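Iota-carrageenase (Alteromonas sp., PDB 1H80) hydrolyses the 1,4-beta linkages of iota-carrageenan, a sulfated galactan of red algal cell walls, from within the chain and with inversion of anomeric configuration. Local coordinates at residues A[152-157]-A[184-189]. Sequence-based numbering, arbitrary orientation.
Sequences DNKTIF and QNNALF. With NA (sodium ion), chain H.
Two successive coils of the right-handed parallel beta-helix meet here, where strands 143-151 and 177-185 run out into turns beside a sodium site. Two backbone hydrogen bonds still join the coils where the strands end. Asp152 N donates to Asn185 O at 2.9 Å, and Lys154 N to Asn186 O at 3.0 Å.

Asp152 organises the 152-157 turn. Its CG lies anti to the backbone N (chi1 -155°), which brings OD1 back over the turn as an Asx motif. OD1 accepts three bonds: Thr155 OG1 on its syn lone pair, Asn153 N on the anti side, tilted out of the carboxylate plane, and Thr155 N from above that plane. OD2 faces the other coil, with Gln184 NE2 at 2.9 Å and the two flat groups turned 56° apart. Gln184 OE1 is held by Ser159.

The carboxylate reaches the sodium indirectly, through a water and Thr155. That water is a sodium ligand and donates to OD2. Thr155 OG1 binds the sodium ion at 2.4 Å. Ile156 O, Phe157 O and Leu132 O also bind the ion. Without this carboxylate, as with an alanine here, Thr155 OG1 and the amides of Asn153 and Thr155 would probably lose their shared acceptor, and the sodium-bound water would lose OD2.

Lys154 crosses Asn186 at about a right angle. Its NZ also bonds Trp462 O, and Arg464 shares Asn186 OD1, so Trp462 and Arg464, near the C-terminus, bind this corner. Leu188 packs against the Lys154 stem and puts CD2 3.7 Å from Ile156 CD1. The bend at the end of the lysine chain (chi4 67°) brings NZ to 2.8 Å from Asn186 OD1, in the carbonyl plane on a lone pair.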
ATOM      1  N   ASP A 152       9.940   1.793  -9.293  1.00 16.79           N
ATOM      2  CA  ASP A 152      10.557   1.906  -7.981  1.00 17.58           C
ATOM      3  C   ASP A 152      11.958   1.313  -8.007  1.00 18.34           C
ATOM      4  O   ASP A 152      12.380   0.713  -9.000  1.00 17.74           O
ATOM      5  CB  ASP A 152       9.700   1.155  -6.958  1.00 17.92           C
ATOM      6  CG  ASP A 152       9.862   1.679  -5.546  1.00 18.60           C
ATOM      7  OD1 ASP A 152      10.849   2.389  -5.258  1.00 18.56           O
ATOM      8  OD2 ASP A 152       8.988   1.361  -4.712  1.00 20.06           O
ATOM      9  N   ASN A 153      12.677   1.501  -6.908  1.00 19.05           N
ATOM     10  CA  ASN A 153      14.020   0.964  -6.759  1.00 19.96           C
ATOM     11  C   ASN A 153      14.115   0.526  -5.307  1.00 19.26           C
ATOM     12  O   ASN A 153      15.040   0.890  -4.582  1.00 19.26           O
ATOM     13  CB  ASN A 153      15.068   2.030  -7.076  1.00 22.54           C
ATOM     14  CG  ASN A 153      16.475   1.480  -7.043  1.00 24.71           C
ATOM     15  OD1 ASN A 153      16.733   0.381  -7.536  1.00 27.65           O
ATOM     16  ND2 ASN A 153      17.397   2.243  -6.472  1.00 26.72           N
ATOM     17  N   LYS A 154      13.123  -0.256  -4.897  1.00 18.26           N
ATOM     18  CA  LYS A 154      13.027  -0.760  -3.537  1.00 18.63           C
ATOM     19  C   LYS A 154      13.205   0.342  -2.504  1.00 18.22           C
ATOM     20  O   LYS A 154      13.955   0.198  -1.541  1.00 18.30           O
ATOM     21  CB  LYS A 154      14.046  -1.880  -3.307  1.00 18.76           C
ATOM     22  CG  LYS A 154      13.764  -3.129  -4.127  1.00 19.91           C
ATOM     23  CD  LYS A 154      14.542  -4.322  -3.589  1.00 20.33           C
ATOM     24  CE  LYS A 154      14.283  -5.576  -4.408  1.00 21.03           C
ATOM     25  NZ  LYS A 154      14.826  -5.446  -5.790  1.00 20.76           N
ATOM     26  N   THR A 155      12.505   1.452  -2.712  1.00 17.10           N
ATOM     27  CA  THR A 155      12.577   2.564  -1.776  1.00 16.63           C
ATOM     28  C   THR A 155      11.723   2.269  -0.551  1.00 16.51           C
ATOM     29  O   THR A 155      10.853   1.393  -0.576  1.00 15.76           O
ATOM     30  CB  THR A 155      12.043   3.867  -2.398  1.00 16.90           C
ATOM     31  OG1 THR A 155      10.674   3.684  -2.779  1.00 15.63           O
ATOM     32  CG2 THR A 155      12.864   4.259  -3.609  1.00 17.02           C
ATOM     33  N   ILE A 156      11.985   3.001   0.524  1.00 16.02           N
ATOM     34  CA  ILE A 156      11.211   2.863   1.746  1.00 16.66           C
ATOM     35  C   ILE A 156       9.884   3.564   1.461  1.00 16.02           C
ATOM     36  O   ILE A 156       9.823   4.436   0.588  1.00 16.09           O
ATOM     37  CB  ILE A 156      11.912   3.571   2.928  1.00 17.86           C
ATOM     38  CG1 ILE A 156      13.310   2.981   3.135  1.00 19.33           C
ATOM     39  CG2 ILE A 156      11.070   3.451   4.185  1.00 18.18           C
ATOM     40  CD1 ILE A 156      13.325   1.487   3.421  1.00 20.40           C
ATOM     41  N   PHE A 157       8.835   3.168   2.179  1.00 15.65           N
ATOM     42  CA  PHE A 157       7.494   3.745   2.047  1.00 14.76           C
ATOM     43  C   PHE A 157       6.685   3.252   0.863  1.00 13.62           C
ATOM     44  O   PHE A 157       7.207   3.083  -0.240  1.00 13.57           O
ATOM     45  CB  PHE A 157       7.560   5.275   1.961  1.00 16.60           C
ATOM     46  CG  PHE A 157       8.107   5.924   3.192  1.00 17.74           C
ATOM     47  CD1 PHE A 157       7.373   5.932   4.371  1.00 19.23           C
ATOM     48  CD2 PHE A 157       9.371   6.492   3.183  1.00 19.17           C
ATOM     49  CE1 PHE A 157       7.895   6.499   5.531  1.00 20.74           C
ATOM     50  CE2 PHE A 157       9.904   7.062   4.336  1.00 19.87           C
ATOM     51  CZ  PHE A 157       9.165   7.063   5.513  1.00 20.26           C
ATOM     52  N   GLN A 184       3.172  -0.622 -10.099  1.00 12.59           N
ATOM     53  CA  GLN A 184       4.437  -0.320  -9.449  1.00 13.29           C
ATOM     54  C   GLN A 184       5.410  -1.455  -9.706  1.00 14.00           C
ATOM     55  O   GLN A 184       5.084  -2.624  -9.496  1.00 14.37           O
ATOM     56  CB  GLN A 184       4.253  -0.144  -7.942  1.00 14.30           C
ATOM     57  CG  GLN A 184       5.543   0.231  -7.222  1.00 14.64           C
ATOM     58  CD  GLN A 184       5.298   0.739  -5.818  1.00 16.76           C
ATOM     59  OE1 GLN A 184       4.256   1.326  -5.538  1.00 18.21           O
ATOM     60  NE2 GLN A 184       6.267   0.539  -4.933  1.00 15.96           N
ATOM     61  N   ASN A 185       6.600  -1.106 -10.181  1.00 13.80           N
ATOM     62  CA  ASN A 185       7.621  -2.109 -10.448  1.00 15.15           C
ATOM     63  C   ASN A 185       8.726  -2.047  -9.410  1.00 15.05           C
ATOM     64  O   ASN A 185       9.079  -0.975  -8.919  1.00 15.49           O
ATOM     65  CB  ASN A 185       8.243  -1.899 -11.831  1.00 15.66           C
ATOM     66  CG  ASN A 185       7.249  -2.088 -12.951  1.00 16.64           C
ATOM     67  OD1 ASN A 185       6.605  -3.129 -13.055  1.00 18.17           O
ATOM     68  ND2 ASN A 185       7.121  -1.080 -13.805  1.00 18.30           N
ATOM     69  N   ASN A 186       9.254  -3.218  -9.077  1.00 15.76           N
ATOM     70  CA  ASN A 186      10.358  -3.360  -8.137  1.00 16.27           C
ATOM     71  C   ASN A 186      10.184  -2.677  -6.782  1.00 15.85           C
ATOM     72  O   ASN A 186      11.003  -1.855  -6.373  1.00 15.55           O
ATOM     73  CB  ASN A 186      11.649  -2.881  -8.813  1.00 17.47           C
ATOM     74  CG  ASN A 186      12.892  -3.344  -8.082  1.00 18.28           C
ATOM     75  OD1 ASN A 186      12.888  -4.397  -7.445  1.00 19.87           O
ATOM     76  ND2 ASN A 186      13.968  -2.569  -8.182  1.00 20.35           N
ATOM     77  N   ALA A 187       9.118  -3.039  -6.077  1.00 15.27           N
ATOM     78  CA  ALA A 187       8.851  -2.482  -4.755  1.00 15.51           C
ATOM     79  C   ALA A 187       9.594  -3.287  -3.690  1.00 15.94           C
ATOM     80  O   ALA A 187       9.876  -4.474  -3.880  1.00 16.34           O
ATOM     81  CB  ALA A 187       7.355  -2.517  -4.468  1.00 15.36           C
ATOM     82  N   LEU A 188       9.915  -2.634  -2.579  1.00 15.94           N
ATOM     83  CA  LEU A 188      10.591  -3.296  -1.468  1.00 15.83           C
ATOM     84  C   LEU A 188       9.534  -4.133  -0.750  1.00 15.99           C
ATOM     85  O   LEU A 188       8.386  -3.708  -0.615  1.00 15.31           O
ATOM     86  CB  LEU A 188      11.181  -2.253  -0.520  1.00 16.79           C
ATOM     87  CG  LEU A 188      11.948  -2.740   0.709  1.00 17.98           C
ATOM     88  CD1 LEU A 188      13.107  -3.640   0.297  1.00 18.24           C
ATOM     89  CD2 LEU A 188      12.454  -1.527   1.474  1.00 17.64           C
ATOM     90  N   PHE A 189       9.920  -5.313  -0.275  1.00 15.07           N
ATOM     91  CA  PHE A 189       8.976  -6.212   0.382  1.00 15.07           C
ATOM     92  C   PHE A 189       8.131  -5.613   1.501  1.00 14.76           C
ATOM     93  O   PHE A 189       6.967  -5.974   1.654  1.00 15.53           O
ATOM     94  CB  PHE A 189       9.705  -7.449   0.930  1.00 15.31           C
ATOM     95  CG  PHE A 189      10.639  -7.153   2.069  1.00 15.69           C
ATOM     96  CD1 PHE A 189      11.936  -6.704   1.828  1.00 16.15           C
ATOM     97  CD2 PHE A 189      10.220  -7.316   3.387  1.00 15.98           C
ATOM     98  CE1 PHE A 189      12.800  -6.424   2.884  1.00 16.63           C
ATOM     99  CE2 PHE A 189      11.080  -7.038   4.452  1.00 17.09           C
ATOM    100  CZ  PHE A 189      12.373  -6.590   4.198  1.00 16.48           C
TER
HETATM  101 NA    NA H1497       8.723   4.282  -1.492  1.00 16.56          NA
HETATM  102  O   HOH W   1       9.429   0.112  -2.474  1.00 17.28           O
HETATM  103  O   HOH W   2      14.437  -0.722 -10.119  1.00 30.14           O
HETATM  104  O   HOH W   3       7.621   3.717  -3.582  1.00 16.48           O
HETATM  105  O   HOH W   4       6.914   0.885  -2.022  1.00 16.03           O